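Local coordinates for protein beta-galactosidase (Bacillus circulans subsp. alkalophilus, PDB 3TTY) that hydrolyses terminal beta-galactosidic linkages and binds galactose in the pocket of its TIM-barrel domain, at residues A[421-424]-A[425-429]. Residues are numbered along the deposited sequence; the frame is centred on the assembly and turned at random.
Sequences LNYV and NEVHK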
loop_
_atom_site.group_PDB
_atom_site.type_symbol
_atom_site.label_atom_id
_atom_site.label_comp_id
_atom_site.label_asym_id
_atom_site.label_seq_id
_atom_site.Cartn_x
_atom_site.Cartn_y
_atom_site.Cartn_z
ATOM N N LEU A 421 14.470 0.992 -13.264
ATOM C CA LEU A 421 14.848 0.048 -14.316
ATOM C C LEU A 421 13.820 -1.056 -14.405
ATOM O O LEU A 421 13.579 -1.788 -13.443
ATOM C CB LEU A 421 16.250 -0.540 -14.092
ATOM C CG LEU A 421 16.720 -1.584 -15.115
ATOM C CD1 LEU A 421 16.760 -1.009 -16.530
ATOM C CD2 LEU A 421 18.079 -2.201 -14.721
ATOM N N ASN A 422 13.191 -1.154 -15.564
ATOM C CA ASN A 422 12.223 -2.205 -15.816
ATOM C C ASN A 422 12.661 -2.967 -17.056
ATOM O O ASN A 422 12.671 -2.416 -18.165
ATOM C CB ASN A 422 10.831 -1.589 -15.998
ATOM C CG ASN A 422 9.762 -2.621 -16.290
ATOM O OD1 ASN A 422 9.860 -3.383 -17.255
ATOM N ND2 ASN A 422 8.725 -2.647 -15.459
ATOM N N TYR A 423 13.058 -4.222 -16.860
ATOM C CA TYR A 423 13.638 -5.035 -17.935
ATOM C C TYR A 423 12.744 -5.108 -19.159
ATOM O O TYR A 423 13.171 -4.778 -20.274
ATOM C CB TYR A 423 13.950 -6.442 -17.433
ATOM C CG TYR A 423 14.512 -7.407 -18.466
ATOM C CD1 TYR A 423 15.560 -7.044 -19.297
ATOM C CD2 TYR A 423 14.019 -8.705 -18.563
ATOM C CE1 TYR A 423 16.093 -7.942 -20.221
ATOM C CE2 TYR A 423 14.541 -9.608 -19.467
ATOM C CZ TYR A 423 15.577 -9.220 -20.295
ATOM O OH TYR A 423 16.075 -10.114 -21.210
ATOM N N VAL A 424 11.508 -5.545 -18.953
ATOM C CA VAL A 424 10.582 -5.701 -20.064
ATOM C C VAL A 424 10.340 -4.374 -20.788
ATOM O O VAL A 424 10.290 -4.341 -22.028
ATOM C CB VAL A 424 9.246 -6.370 -19.632
ATOM C CG1 VAL A 424 8.247 -6.338 -20.756
ATOM C CG2 VAL A 424 9.497 -7.811 -19.178
ATOM N N ASN A 425 10.217 -3.282 -20.035
ATOM C CA ASN A 425 10.032 -1.969 -20.661
ATOM C C ASN A 425 11.174 -1.649 -21.636
ATOM O O ASN A 425 10.938 -1.188 -22.756
ATOM C CB ASN A 425 9.897 -0.844 -19.621
ATOM C CG ASN A 425 8.496 -0.768 -19.003
ATOM O OD1 ASN A 425 8.271 -0.025 -18.042
ATOM N ND2 ASN A 425 7.556 -1.539 -19.545
ATOM N N GLU A 426 12.410 -1.888 -21.199
ATOM C CA GLU A 426 13.579 -1.666 -22.050
ATOM C C GLU A 426 13.556 -2.569 -23.271
ATOM O O GLU A 426 13.789 -2.104 -24.377
ATOM C CB GLU A 426 14.883 -1.852 -21.271
ATOM C CG GLU A 426 15.017 -0.919 -20.093
ATOM C CD GLU A 426 15.000 0.550 -20.501
ATOM O OE1 GLU A 426 15.829 0.966 -21.348
ATOM O OE2 GLU A 426 14.147 1.295 -19.973
ATOM N N VAL A 427 13.264 -3.854 -23.084
ATOM C CA VAL A 427 13.204 -4.752 -24.232
ATOM C C VAL A 427 12.168 -4.231 -25.236
ATOM O O VAL A 427 12.415 -4.204 -26.441
ATOM C CB VAL A 427 12.893 -6.223 -23.836
ATOM C CG1 VAL A 427 12.603 -7.060 -25.078
ATOM C CG2 VAL A 427 14.057 -6.844 -23.066
ATOM N N HIS A 428 11.020 -3.791 -24.724
ATOM C CA HIS A 428 9.958 -3.246 -25.562
ATOM C C HIS A 428 10.335 -1.943 -26.288
ATOM O O HIS A 428 9.892 -1.713 -27.411
ATOM C CB HIS A 428 8.664 -3.059 -24.752
ATOM C CG HIS A 428 7.537 -2.465 -25.542
ATOM N ND1 HIS A 428 6.988 -1.234 -25.252
ATOM C CD2 HIS A 428 6.862 -2.931 -26.625
ATOM C CE1 HIS A 428 6.028 -0.966 -26.118
ATOM N NE2 HIS A 428 5.933 -1.982 -26.961
ATOM N N LYS A 429 11.142 -1.091 -25.665
ATOM C CA LYS A 429 11.540 0.156 -26.333
ATOM C C LYS A 429 12.230 -0.161 -27.651
ATOM O O LYS A 429 12.061 0.559 -28.637
ATOM C CB LYS A 429 12.457 1.008 -25.456
ATOM C CG LYS A 429 11.764 1.656 -24.275
ATOM C CD LYS A 429 12.768 2.346 -23.369
ATOM C CE LYS A 429 12.055 3.080 -22.249
ATOM N NZ LYS A 429 12.987 3.496 -21.190
HETATM O O HOH W 1 13.000 0.813 -17.763
#
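N425 turns its backbone N toward the side chain of N422, whose OD1 accepts at 2.8 Å in a nearly straight bond, the donor tilted 32° from the carbonyl plane. N422 lays its amide over the first turn, where CG stands anti to the backbone N (chi1 179°), and stacks it on the amide of N425, the planes 15° apart. This is an N-cap: a short polar side chain answers an amide that has no earlier helical carbonyl, and so opens helix 423-435 of the trimerisation domain. With an alanine here instead of N422, the N425 backbone amide would probably lose its acceptor and the N425 side chain the flat group it stacks on. At E426 the regular helical bonding begins, its N reaching N422 O at 3.1 Å. E426 CG lies 4.0 Å from L421 CD1; OE2 forms a salt bridge with K429 NZ (2.8 Å), acid and lysine suiting positions three residues apart, and OE1 hydrogen-bonds S588. Branched V427 suits the buried side: its CG2 sits over one face of the Y423 ring, 4.1 Å from the centroid, a CH-pi contact one turn apart. H428 N bonds to V424 O at 2.8 Å, and its NE2 hydrogen-bonds S285 OG of helix 284-296.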